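Local coordinates for protein listeriolysin O (Listeria monocytogenes, PDB 4CDB) that binds cholesterol-containing host membranes, changes shape, inserts into the bilayer and assembles oligomeric pores that lyse the cell, at residues 107-112 against 242-247; 220-225 against 229-234; 391-396 against 471-476. All blocks are in the same frame, centred on the assembly; numbering follows the deposited sequence.

Overall arrangement
Contacts 1 and 2 lie at one end of this elongated chain, their centres 14 Å apart; contact 3 lies on the other side of the chain's centre, its centre about 90 Å from theirs. Loop 107-112 holds loop 229-234 through backbone and arginine hydrogen bonds, and one stretch of chain runs from strand 207-222 through that loop into helix 238-243. No contact has a hydrogen bond across its two segments. Contact 1 is a partly buried aliphatic patch near the surface. Contact 2 is buried and adds a CH-pi contact and a carbonyl at a ring edge. Contact 3, also buried, is aliphatic-aromatic packing and joins two sheets of the C-terminal beta sandwich.

Contact 1: residues 107-112 against 242-247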
ATOM      1  N   LEU A 107      15.530  27.219  -8.060  1.00 45.99           N
ATOM      2  CA  LEU A 107      16.506  28.237  -8.435  1.00 45.78           C
ATOM      3  C   LEU A 107      15.822  29.577  -8.688  1.00 45.54           C
ATOM      4  O   LEU A 107      15.033  29.710  -9.624  1.00 42.55           O
ATOM      5  CB  LEU A 107      17.282  27.812  -9.683  1.00 47.01           C
ATOM      6  CG  LEU A 107      18.037  26.486  -9.618  1.00 50.93           C
ATOM      7  CD1 LEU A 107      18.828  26.262 -10.896  1.00 50.68           C
ATOM      8  CD2 LEU A 107      18.953  26.461  -8.412  1.00 53.76           C
ATOM      9  N   PRO A 108      16.134  30.580  -7.856  1.00 46.47           N
ATOM     10  CA  PRO A 108      15.515  31.904  -7.975  1.00 50.76           C
ATOM     11  C   PRO A 108      16.196  32.787  -9.025  1.00 53.03           C
ATOM     12  O   PRO A 108      16.611  33.906  -8.714  1.00 58.67           O
ATOM     13  CB  PRO A 108      15.714  32.491  -6.580  1.00 51.56           C
ATOM     14  CG  PRO A 108      17.015  31.898  -6.127  1.00 50.34           C
ATOM     15  CD  PRO A 108      17.074  30.510  -6.722  1.00 44.93           C
ATOM     16  N   VAL A 109      16.301  32.291 -10.254  1.00 50.94           N
ATOM     17  CA  VAL A 109      16.894  33.064 -11.341  1.00 48.58           C
ATOM     18  C   VAL A 109      15.834  33.531 -12.329  1.00 45.33           C
ATOM     19  O   VAL A 109      14.756  32.942 -12.425  1.00 43.09           O
ATOM     20  CB  VAL A 109      17.944  32.244 -12.119  1.00 50.70           C
ATOM     21  CG1 VAL A 109      19.153  31.959 -11.250  1.00 58.32           C
ATOM     22  CG2 VAL A 109      17.329  30.951 -12.635  1.00 46.88           C
ATOM     23  N   LYS A 110      16.142  34.591 -13.067  1.00 39.88           N
ATOM     24  CA  LYS A 110      15.250  35.058 -14.118  1.00 42.48           C
ATOM     25  C   LYS A 110      15.211  34.055 -15.264  1.00 39.94           C
ATOM     26  O   LYS A 110      16.168  33.312 -15.488  1.00 33.04           O
ATOM     27  CB  LYS A 110      15.670  36.440 -14.613  1.00 46.69           C
ATOM     28  CG  LYS A 110      15.280  37.566 -13.668  1.00 55.15           C
ATOM     29  CD  LYS A 110      16.348  38.649 -13.644  1.00 64.49           C
ATOM     30  CE  LYS A 110      15.787  39.975 -13.141  1.00 67.64           C
ATOM     31  NZ  LYS A 110      16.838  41.032 -13.109  1.00 68.88           N
ATOM     32  N   ARG A 111      14.095  34.039 -15.985  1.00 36.33           N
ATOM     33  CA  ARG A 111      13.836  32.997 -16.966  1.00 37.39           C
ATOM     34  C   ARG A 111      13.703  33.554 -18.377  1.00 38.93           C
ATOM     35  O   ARG A 111      13.342  34.715 -18.563  1.00 38.94           O
ATOM     36  CB  ARG A 111      12.554  32.249 -16.593  1.00 41.30           C
ATOM     37  CG  ARG A 111      12.580  31.623 -15.210  1.00 42.68           C
ATOM     38  CD  ARG A 111      13.639  30.539 -15.127  1.00 44.48           C
ATOM     39  NE  ARG A 111      13.444  29.531 -16.165  1.00 44.03           N
ATOM     40  CZ  ARG A 111      12.605  28.506 -16.066  1.00 39.23           C
ATOM     41  NH1 ARG A 111      11.882  28.342 -14.968  1.00 33.46           N
ATOM     42  NH2 ARG A 111      12.491  27.644 -17.065  1.00 30.99           N
ATOM     43  N   ASP A 112      14.000  32.716 -19.366  1.00 43.32           N
ATOM     44  CA  ASP A 112      13.731  33.058 -20.756  1.00 45.64           C
ATOM     45  C   ASP A 112      12.369  32.476 -21.132  1.00 42.92           C
ATOM     46  O   ASP A 112      11.475  32.387 -20.291  1.00 45.51           O
ATOM     47  CB  ASP A 112      14.834  32.520 -21.670  1.00 48.18           C
ATOM     48  CG  ASP A 112      14.971  33.315 -22.965  1.00 57.81           C
ATOM     49  OD1 ASP A 112      13.982  33.940 -23.402  1.00 56.01           O
ATOM     50  OD2 ASP A 112      16.075  33.302 -23.549  1.00 64.12           O
ATOM     51  N   GLN A 242      26.823  29.518  -9.722  1.00 51.88           N
ATOM     52  CA  GLN A 242      27.752  28.934  -8.757  1.00 59.72           C
ATOM     53  C   GLN A 242      27.449  29.409  -7.343  1.00 58.88           C
ATOM     54  O   GLN A 242      27.458  28.619  -6.402  1.00 63.86           O
ATOM     55  CB  GLN A 242      29.204  29.269  -9.107  1.00 63.08           C
ATOM     56  CG  GLN A 242      29.723  28.592 -10.358  1.00 70.72           C
ATOM     57  CD  GLN A 242      31.236  28.652 -10.464  1.00 80.37           C
ATOM     58  OE1 GLN A 242      31.940  28.726  -9.456  1.00 85.49           O
ATOM     59  NE2 GLN A 242      31.744  28.621 -11.690  1.00 80.44           N
ATOM     60  N   ALA A 243      27.186  30.705  -7.202  1.00 57.79           N
ATOM     61  CA  ALA A 243      26.891  31.293  -5.900  1.00 59.63           C
ATOM     62  C   ALA A 243      25.614  30.726  -5.288  1.00 61.03           C
ATOM     63  O   ALA A 243      25.474  30.662  -4.068  1.00 61.94           O
ATOM     64  CB  ALA A 243      26.792  32.803  -6.017  1.00 54.77           C
ATOM     65  N   LEU A 244      24.683  30.321  -6.145  1.00 57.88           N
ATOM     66  CA  LEU A 244      23.408  29.779  -5.692  1.00 58.28           C
ATOM     67  C   LEU A 244      23.514  28.311  -5.295  1.00 59.02           C
ATOM     68  O   LEU A 244      22.570  27.742  -4.750  1.00 59.16           O
ATOM     69  CB  LEU A 244      22.336  29.952  -6.768  1.00 58.30           C
ATOM     70  CG  LEU A 244      21.928  31.397  -7.049  1.00 59.92           C
ATOM     71  CD1 LEU A 244      20.903  31.454  -8.162  1.00 58.13           C
ATOM     72  CD2 LEU A 244      21.387  32.040  -5.785  1.00 61.32           C
ATOM     73  N   GLY A 245      24.659  27.698  -5.573  1.00 58.44           N
ATOM     74  CA  GLY A 245      24.881  26.321  -5.172  1.00 59.30           C
ATOM     75  C   GLY A 245      24.640  25.307  -6.273  1.00 55.31           C
ATOM     76  O   GLY A 245      24.510  24.111  -6.002  1.00 54.26           O
ATOM     77  N   VAL A 246      24.579  25.777  -7.516  1.00 54.19           N
ATOM     78  CA  VAL A 246      24.412  24.888  -8.661  1.00 51.79           C
ATOM     79  C   VAL A 246      25.760  24.287  -9.040  1.00 48.92           C
ATOM     80  O   VAL A 246      26.627  24.978  -9.574  1.00 49.08           O
ATOM     81  CB  VAL A 246      23.834  25.629  -9.882  1.00 49.98           C
ATOM     82  CG1 VAL A 246      23.671  24.671 -11.055  1.00 48.74           C
ATOM     83  CG2 VAL A 246      22.506  26.279  -9.534  1.00 46.91           C
ATOM     84  N   ASN A 247      25.930  22.997  -8.766  1.00 44.92           N
ATOM     85  CA  ASN A 247      27.206  22.329  -8.993  1.00 43.07           C
ATOM     86  C   ASN A 247      27.062  20.824  -9.201  1.00 43.80           C
ATOM     87  O   ASN A 247      25.952  20.318  -9.362  1.00 37.33           O
ATOM     88  CB  ASN A 247      28.156  22.624  -7.830  1.00 43.75           C
ATOM     89  CG  ASN A 247      27.506  22.400  -6.474  1.00 48.38           C
ATOM     90  OD1 ASN A 247      26.813  21.405  -6.261  1.00 45.29           O
ATOM     91  ND2 ASN A 247      27.715  23.337  -5.556  1.00 51.59           N
TER
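L107 and V246 meet as two aliphatic branches set at about a right angle. L107 CD2 lies 3.7 Å from V246 CG2, and L107 CD1 is nearly as close to the same methyl, at 3.9 Å, so the isopropyl end of the leucine straddles it. V246 turns CG1 anti to its own nitrogen (chi1 -180°), which leaves CG2 beside that nitrogen and facing the leucine. The second apolar cluster gathers round L244. Its CD1 packs 3.6 Å from V109 CG1, the two side chains passing at a slant, while P108 CD comes up to the same methyl more loosely at 4.2 Å. The turns that present these groups are of two kinds. Helix 238-243 ends in a Schellman motif, with G245 at a positive phi of 98°; separately, G245 N binds Q242 O at 3.1 Å. L244, before the turn, and V246, after it, both point toward loop 107-112. On the other side P108 is the centre of an inverse gamma turn, with a weak bond of 2.9 Å from V109 N to L107 O. Polar atoms contribute nothing directly across the patch, but flank it. L244 O accepts K94 NZ and V246 O accepts Y26 OH, while L107 pairs through its backbone with L92 in strand 92-94. That strand also lies against the side chains of L107 and V109. Further along the loop, R111 NH2 binds G90 O, and R111 with N134 belongs to a sodium site.

Contact 2: residues 220-225 against 229-234; sequences VNVNEP and SRFFGK
F231 O takes two donors from loop 107-112, R111 NE and the backbone N of D112, and this grip holds the residue whose ring lies against P225. The proline covers one face of that ring in a CH-pi contact: P225 CG stands 3.9 Å from the F231 centroid, 16° off the normal and displaced toward the rim. P225 CD is closer to a single ring atom, 3.5 Å from F231 CZ. The side chain of F231 leaves its backbone with CG anti to the carbonyl carbon (chi1 -84°), which carries CZ back to the end of strand 207-222. There N223 O lies near the ring plane, at the edge, 3.7 Å from F231 CZ. V222 CG1 approaches the same atom obliquely at 4.1 Å. R230, just before F231, packs by its aliphatic root, with CB 3.7 Å from P225 CB. Its side chain then bends at chi2 and chi3, and the guanidinium is bound through NH2 by S113 OG and P7 O; D112 adds only a long, weak ion pair. The N223 amide is likewise engaged outside the contact, OD1 by T115 N and ND2 by S6 OG. Three residues apart, the two segments fold the chain back where strand 207-222, hydrogen-bonded to 114-118 and 252-260 in the large antiparallel sheet, gives way to the loop leading to helix 238-243. Y254 of strand 252-260 meets the F231 ring edge-to-face and also touches P225, strand 114-118 lies against V222 and N223, and helix 14-28 packs against S229 and F232.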
ATOM      1  N   VAL A 220       0.704  18.491 -18.581  1.00 31.18           N
ATOM      2  CA  VAL A 220       1.326  19.606 -19.275  1.00 30.95           C
ATOM      3  C   VAL A 220       2.841  19.434 -19.259  1.00 33.95           C
ATOM      4  O   VAL A 220       3.454  19.345 -18.190  1.00 30.44           O
ATOM      5  CB  VAL A 220       0.943  20.961 -18.645  1.00 34.82           C
ATOM      6  CG1 VAL A 220       1.724  22.093 -19.303  1.00 34.57           C
ATOM      7  CG2 VAL A 220      -0.561  21.197 -18.764  1.00 32.30           C
ATOM      8  N   ASN A 221       3.437  19.373 -20.447  1.00 31.53           N
ATOM      9  CA  ASN A 221       4.882  19.202 -20.564  1.00 38.62           C
ATOM     10  C   ASN A 221       5.583  20.407 -21.201  1.00 37.83           C
ATOM     11  O   ASN A 221       4.937  21.280 -21.787  1.00 33.45           O
ATOM     12  CB  ASN A 221       5.216  17.914 -21.319  1.00 38.14           C
ATOM     13  CG  ASN A 221       4.729  17.935 -22.752  1.00 49.91           C
ATOM     14  OD1 ASN A 221       3.860  18.729 -23.110  1.00 61.16           O
ATOM     15  ND2 ASN A 221       5.286  17.061 -23.581  1.00 52.70           N
ATOM     16  N   VAL A 222       6.908  20.442 -21.078  1.00 33.00           N
ATOM     17  CA  VAL A 222       7.711  21.564 -21.551  1.00 33.08           C
ATOM     18  C   VAL A 222       8.672  21.102 -22.641  1.00 33.53           C
ATOM     19  O   VAL A 222       9.113  19.954 -22.637  1.00 30.65           O
ATOM     20  CB  VAL A 222       8.530  22.173 -20.391  1.00 41.85           C
ATOM     21  CG1 VAL A 222       9.167  23.485 -20.804  1.00 48.15           C
ATOM     22  CG2 VAL A 222       7.643  22.394 -19.189  1.00 45.69           C
ATOM     23  N   ASN A 223       8.985  21.991 -23.581  1.00 36.99           N
ATOM     24  CA  ASN A 223       9.987  21.709 -24.606  1.00 38.24           C
ATOM     25  C   ASN A 223      11.333  21.352 -23.979  1.00 33.18           C
ATOM     26  O   ASN A 223      11.669  21.842 -22.902  1.00 29.43           O
ATOM     27  CB  ASN A 223      10.163  22.921 -25.524  1.00 42.03           C
ATOM     28  CG  ASN A 223      10.795  24.104 -24.812  1.00 36.34           C
ATOM     29  OD1 ASN A 223      10.142  24.790 -24.026  1.00 33.09           O
ATOM     30  ND2 ASN A 223      12.071  24.350 -25.089  1.00 36.95           N
ATOM     31  N   GLU A 224      12.095  20.492 -24.647  1.00 38.07           N
ATOM     32  CA  GLU A 224      13.439  20.160 -24.188  1.00 43.79           C
ATOM     33  C   GLU A 224      14.469  20.997 -24.939  1.00 45.06           C
ATOM     34  O   GLU A 224      14.712  20.772 -26.123  1.00 43.89           O
ATOM     35  CB  GLU A 224      13.726  18.665 -24.362  1.00 50.82           C
ATOM     36  CG  GLU A 224      12.843  17.755 -23.519  1.00 59.85           C
ATOM     37  CD  GLU A 224      13.231  16.290 -23.625  1.00 69.49           C
ATOM     38  OE1 GLU A 224      14.159  15.970 -24.397  1.00 71.93           O
ATOM     39  OE2 GLU A 224      12.607  15.456 -22.933  1.00 71.53           O
ATOM     40  N   PRO A 225      15.083  21.966 -24.243  1.00 48.66           N
ATOM     41  CA  PRO A 225      16.034  22.895 -24.865  1.00 48.79           C
ATOM     42  C   PRO A 225      17.295  22.191 -25.359  1.00 48.11           C
ATOM     43  O   PRO A 225      17.799  21.282 -24.695  1.00 41.79           O
ATOM     44  CB  PRO A 225      16.377  23.856 -23.723  1.00 50.19           C
ATOM     45  CG  PRO A 225      16.142  23.063 -22.483  1.00 50.35           C
ATOM     46  CD  PRO A 225      14.957  22.194 -22.792  1.00 51.65           C
ATOM     47  N   SER A 229      21.583  26.664 -21.398  1.00 37.18           N
ATOM     48  CA  SER A 229      21.410  28.085 -21.109  1.00 37.83           C
ATOM     49  C   SER A 229      20.068  28.655 -21.572  1.00 36.11           C
ATOM     50  O   SER A 229      19.712  29.771 -21.203  1.00 36.59           O
ATOM     51  CB  SER A 229      22.549  28.897 -21.729  1.00 38.74           C
ATOM     52  OG  SER A 229      22.598  28.715 -23.132  1.00 36.75           O
ATOM     53  N   ARG A 230      19.330  27.894 -22.376  1.00 41.57           N
ATOM     54  CA  ARG A 230      18.077  28.387 -22.955  1.00 44.29           C
ATOM     55  C   ARG A 230      17.018  28.762 -21.918  1.00 37.72           C
ATOM     56  O   ARG A 230      16.196  29.640 -22.162  1.00 35.71           O
ATOM     57  CB  ARG A 230      17.492  27.382 -23.954  1.00 53.12           C
ATOM     58  CG  ARG A 230      17.691  27.767 -25.413  1.00 62.31           C
ATOM     59  CD  ARG A 230      17.173  29.172 -25.704  1.00 68.25           C
ATOM     60  NE  ARG A 230      15.832  29.180 -26.287  1.00 71.48           N
ATOM     61  CZ  ARG A 230      14.725  29.539 -25.641  1.00 68.75           C
ATOM     62  NH1 ARG A 230      14.784  29.927 -24.374  1.00 63.05           N
ATOM     63  NH2 ARG A 230      13.556  29.514 -26.266  1.00 69.99           N
ATOM     64  N   PHE A 231      17.039  28.098 -20.768  1.00 39.92           N
ATOM     65  CA  PHE A 231      16.022  28.338 -19.745  1.00 42.73           C
ATOM     66  C   PHE A 231      16.315  29.570 -18.892  1.00 39.84           C
ATOM     67  O   PHE A 231      15.430  30.085 -18.207  1.00 39.13           O
ATOM     68  CB  PHE A 231      15.834  27.104 -18.856  1.00 50.02           C
ATOM     69  CG  PHE A 231      14.896  26.079 -19.433  1.00 51.91           C
ATOM     70  CD1 PHE A 231      14.137  26.370 -20.556  1.00 49.59           C
ATOM     71  CD2 PHE A 231      14.766  24.829 -18.847  1.00 49.50           C
ATOM     72  CE1 PHE A 231      13.269  25.433 -21.091  1.00 53.22           C
ATOM     73  CE2 PHE A 231      13.901  23.886 -19.375  1.00 51.95           C
ATOM     74  CZ  PHE A 231      13.150  24.189 -20.500  1.00 54.30           C
ATOM     75  N   PHE A 232      17.552  30.049 -18.944  1.00 31.02           N
ATOM     76  CA  PHE A 232      17.950  31.183 -18.119  1.00 32.98           C
ATOM     77  C   PHE A 232      17.765  32.514 -18.830  1.00 34.61           C
ATOM     78  O   PHE A 232      17.904  32.601 -20.051  1.00 34.84           O
ATOM     79  CB  PHE A 232      19.402  31.026 -17.671  1.00 34.14           C
ATOM     80  CG  PHE A 232      19.644  29.798 -16.850  1.00 34.40           C
ATOM     81  CD1 PHE A 232      19.293  29.767 -15.510  1.00 34.93           C
ATOM     82  CD2 PHE A 232      20.218  28.670 -17.416  1.00 35.14           C
ATOM     83  CE1 PHE A 232      19.512  28.632 -14.748  1.00 36.15           C
ATOM     84  CE2 PHE A 232      20.439  27.536 -16.661  1.00 36.69           C
ATOM     85  CZ  PHE A 232      20.086  27.516 -15.327  1.00 37.86           C
ATOM     86  N   GLY A 233      17.447  33.549 -18.057  1.00 36.22           N
ATOM     87  CA  GLY A 233      17.356  34.898 -18.586  1.00 34.57           C
ATOM     88  C   GLY A 233      18.703  35.373 -19.096  1.00 34.52           C
ATOM     89  O   GLY A 233      19.745  34.856 -18.683  1.00 34.13           O
ATOM     90  N   LYS A 234      18.685  36.361 -19.985  1.00 37.00           N
ATOM     91  CA  LYS A 234      19.903  36.824 -20.641  1.00 40.23           C
ATOM     92  C   LYS A 234      20.879  37.512 -19.689  1.00 43.82           C
ATOM     93  O   LYS A 234      22.035  37.742 -20.045  1.00 43.26           O
ATOM     94  CB  LYS A 234      19.558  37.765 -21.795  1.00 38.33           C
ATOM     95  CG  LYS A 234      18.837  39.031 -21.369  1.00 43.19           C
ATOM     96  CD  LYS A 234      18.372  39.819 -22.583  1.00 51.61           C
ATOM     97  CE  LYS A 234      17.648  41.094 -22.176  1.00 57.55           C
ATOM     98  NZ  LYS A 234      17.119  41.846 -23.351  1.00 62.09           N
TER

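Contact 3: residues 391-396 against 471-476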
ATOM      1  N   ALA A 391     -17.887 -48.508  30.242  1.00 32.54           N
ATOM      2  CA  ALA A 391     -17.046 -47.949  29.190  1.00 31.04           C
ATOM      3  C   ALA A 391     -15.764 -47.331  29.740  1.00 31.21           C
ATOM      4  O   ALA A 391     -15.734 -46.842  30.870  1.00 32.61           O
ATOM      5  CB  ALA A 391     -17.823 -46.916  28.391  1.00 27.79           C
ATOM      6  N   GLN A 392     -14.707 -47.361  28.933  1.00 28.99           N
ATOM      7  CA  GLN A 392     -13.469 -46.664  29.259  1.00 31.50           C
ATOM      8  C   GLN A 392     -13.004 -45.855  28.058  1.00 31.12           C
ATOM      9  O   GLN A 392     -12.977 -46.359  26.936  1.00 30.51           O
ATOM     10  CB  GLN A 392     -12.371 -47.644  29.683  1.00 34.11           C
ATOM     11  CG  GLN A 392     -12.541 -48.210  31.085  1.00 39.38           C
ATOM     12  CD  GLN A 392     -11.318 -48.976  31.565  1.00 45.29           C
ATOM     13  OE1 GLN A 392     -10.242 -48.885  30.973  1.00 46.61           O
ATOM     14  NE2 GLN A 392     -11.479 -49.733  32.644  1.00 39.72           N
ATOM     15  N   PHE A 393     -12.637 -44.600  28.299  1.00 29.92           N
ATOM     16  CA  PHE A 393     -12.187 -43.718  27.231  1.00 29.53           C
ATOM     17  C   PHE A 393     -10.684 -43.505  27.284  1.00 36.34           C
ATOM     18  O   PHE A 393     -10.066 -43.585  28.346  1.00 40.21           O
ATOM     19  CB  PHE A 393     -12.892 -42.362  27.319  1.00 28.64           C
ATOM     20  CG  PHE A 393     -14.385 -42.452  27.232  1.00 35.85           C
ATOM     21  CD1 PHE A 393     -15.150 -42.641  28.374  1.00 41.29           C
ATOM     22  CD2 PHE A 393     -15.028 -42.347  26.009  1.00 36.22           C
ATOM     23  CE1 PHE A 393     -16.528 -42.727  28.297  1.00 43.09           C
ATOM     24  CE2 PHE A 393     -16.406 -42.431  25.928  1.00 40.04           C
ATOM     25  CZ  PHE A 393     -17.155 -42.621  27.074  1.00 41.95           C
ATOM     26  N   ASN A 394     -10.100 -43.241  26.123  1.00 35.65           N
ATOM     27  CA  ASN A 394      -8.720 -42.795  26.053  1.00 41.84           C
ATOM     28  C   ASN A 394      -8.596 -41.654  25.052  1.00 38.27           C
ATOM     29  O   ASN A 394      -8.597 -41.872  23.839  1.00 35.33           O
ATOM     30  CB  ASN A 394      -7.782 -43.944  25.683  1.00 41.46           C
ATOM     31  CG  ASN A 394      -6.328 -43.589  25.898  1.00 49.66           C
ATOM     32  OD1 ASN A 394      -5.708 -42.931  25.063  1.00 53.01           O
ATOM     33  ND2 ASN A 394      -5.775 -44.017  27.028  1.00 51.33           N
ATOM     34  N   ILE A 395      -8.510 -40.433  25.566  1.00 37.36           N
ATOM     35  CA  ILE A 395      -8.448 -39.263  24.706  1.00 39.26           C
ATOM     36  C   ILE A 395      -7.160 -38.485  24.947  1.00 37.12           C
ATOM     37  O   ILE A 395      -6.851 -38.118  26.080  1.00 37.43           O
ATOM     38  CB  ILE A 395      -9.673 -38.355  24.915  1.00 41.37           C
ATOM     39  CG1 ILE A 395     -10.958 -39.157  24.694  1.00 44.79           C
ATOM     40  CG2 ILE A 395      -9.615 -37.157  23.983  1.00 36.89           C
ATOM     41  CD1 ILE A 395     -12.222 -38.354  24.844  1.00 46.83           C
ATOM     42  N   SER A 396      -6.408 -38.253  23.875  1.00 35.36           N
ATOM     43  CA  SER A 396      -5.127 -37.560  23.961  1.00 41.24           C
ATOM     44  C   SER A 396      -4.985 -36.526  22.850  1.00 40.98           C
ATOM     45  O   SER A 396      -5.726 -36.554  21.865  1.00 35.28           O
ATOM     46  CB  SER A 396      -3.971 -38.561  23.890  1.00 44.72           C
ATOM     47  OG  SER A 396      -4.000 -39.286  22.670  1.00 48.38           O
ATOM     48  N   ILE A 471     -18.722 -36.521  21.021  1.00 35.89           N
ATOM     49  CA  ILE A 471     -18.523 -37.964  21.013  1.00 36.19           C
ATOM     50  C   ILE A 471     -19.605 -38.629  21.854  1.00 35.11           C
ATOM     51  O   ILE A 471     -19.696 -38.397  23.061  1.00 34.94           O
ATOM     52  CB  ILE A 471     -17.144 -38.345  21.585  1.00 36.67           C
ATOM     53  CG1 ILE A 471     -16.038 -37.580  20.860  1.00 38.43           C
ATOM     54  CG2 ILE A 471     -16.918 -39.848  21.489  1.00 32.28           C
ATOM     55  CD1 ILE A 471     -15.859 -37.993  19.416  1.00 40.14           C
ATOM     56  N   SER A 472     -20.431 -39.452  21.218  1.00 37.66           N
ATOM     57  CA  SER A 472     -21.500 -40.147  21.927  1.00 38.26           C
ATOM     58  C   SER A 472     -21.418 -41.651  21.717  1.00 37.65           C
ATOM     59  O   SER A 472     -21.121 -42.115  20.617  1.00 34.05           O
ATOM     60  CB  SER A 472     -22.868 -39.635  21.471  1.00 45.52           C
ATOM     61  OG  SER A 472     -23.002 -38.247  21.729  1.00 54.33           O
ATOM     62  N   ILE A 473     -21.668 -42.410  22.779  1.00 36.88           N
ATOM     63  CA  ILE A 473     -21.767 -43.860  22.670  1.00 37.61           C
ATOM     64  C   ILE A 473     -23.039 -44.354  23.347  1.00 35.78           C
ATOM     65  O   ILE A 473     -23.452 -43.821  24.378  1.00 36.62           O
ATOM     66  CB  ILE A 473     -20.543 -44.583  23.276  1.00 35.16           C
ATOM     67  CG1 ILE A 473     -20.360 -44.210  24.749  1.00 38.91           C
ATOM     68  CG2 ILE A 473     -19.288 -44.260  22.484  1.00 29.94           C
ATOM     69  CD1 ILE A 473     -19.265 -45.002  25.453  1.00 40.28           C
ATOM     70  N   TRP A 474     -23.662 -45.366  22.753  1.00 33.26           N
ATOM     71  CA  TRP A 474     -24.869 -45.959  23.314  1.00 36.18           C
ATOM     72  C   TRP A 474     -25.022 -47.399  22.841  1.00 35.65           C
ATOM     73  O   TRP A 474     -24.049 -48.018  22.403  1.00 30.86           O
ATOM     74  CB  TRP A 474     -26.108 -45.126  22.967  1.00 39.98           C
ATOM     75  CG  TRP A 474     -26.445 -45.064  21.501  1.00 43.79           C
ATOM     76  CD1 TRP A 474     -27.391 -45.800  20.847  1.00 41.58           C
ATOM     77  CD2 TRP A 474     -25.849 -44.210  20.511  1.00 44.52           C
ATOM     78  NE1 TRP A 474     -27.418 -45.462  19.514  1.00 40.17           N
ATOM     79  CE2 TRP A 474     -26.482 -44.488  19.282  1.00 43.14           C
ATOM     80  CE3 TRP A 474     -24.841 -43.240  20.545  1.00 45.49           C
ATOM     81  CZ2 TRP A 474     -26.138 -43.833  18.096  1.00 42.52           C
ATOM     82  CZ3 TRP A 474     -24.502 -42.589  19.365  1.00 45.06           C
ATOM     83  CH2 TRP A 474     -25.149 -42.889  18.159  1.00 43.17           C
ATOM     84  N   GLY A 475     -26.235 -47.933  22.933  1.00 36.19           N
ATOM     85  CA  GLY A 475     -26.475 -49.309  22.544  1.00 32.92           C
ATOM     86  C   GLY A 475     -26.244 -50.283  23.683  1.00 40.17           C
ATOM     87  O   GLY A 475     -26.293 -49.905  24.855  1.00 37.10           O
ATOM     88  N   THR A 476     -25.986 -51.540  23.337  1.00 38.03           N
ATOM     89  CA  THR A 476     -25.824 -52.594  24.328  1.00 40.68           C
ATOM     90  C   THR A 476     -24.441 -53.225  24.229  1.00 37.86           C
ATOM     91  O   THR A 476     -23.630 -52.832  23.391  1.00 35.62           O
ATOM     92  CB  THR A 476     -26.884 -53.697  24.150  1.00 43.26           C
ATOM     93  OG1 THR A 476     -26.742 -54.293  22.855  1.00 45.89           O
ATOM     94  CG2 THR A 476     -28.286 -53.122  24.290  1.00 45.24           C
TER
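A391 and F393 both pack on the tip of I473, and that single methyl makes the tight part of the contact. I473 CD1 sits 3.8 Å from A391 CB and 3.6 Å from F393 CZ, with F393 CE2 at 3.9 Å. The phenylalanine and isoleucine come from opposite directions, and the methyl meets the ring obliquely. I473 places CG1 between its backbone N and carbonyl carbon (chi1 58°) and continues extended at chi2, which carries CD1 toward the other sheet. Toward I395 and I471 the packing is looser: I471 CG2 comes no nearer than 5.2 Å to F393 CE2, and I395 CD1 stays 5.6 Å from I471 CG1. I383 of strand 362-385 touches F393, I395 and I471 there. The outer faces differ again, Q392 and S472 starting away from the opposing segment and W474 being exposed. No hydrogen bond joins the two segments, as befits strands facing each other across a beta sandwich, here the C-terminal, cholesterol-recognising domain of this toxin family. Just past 471-476 come T477 and L478, the cholesterol-binding motif. Strand 391-402 belongs to a four-stranded antiparallel sheet, between 408-414 and 436-449; strand 468-475 belongs to the opposing sheet, between 362-385 and 480-486. V457 and I458 of strand 452-463, in the same sheet as 391-402, also touch I473.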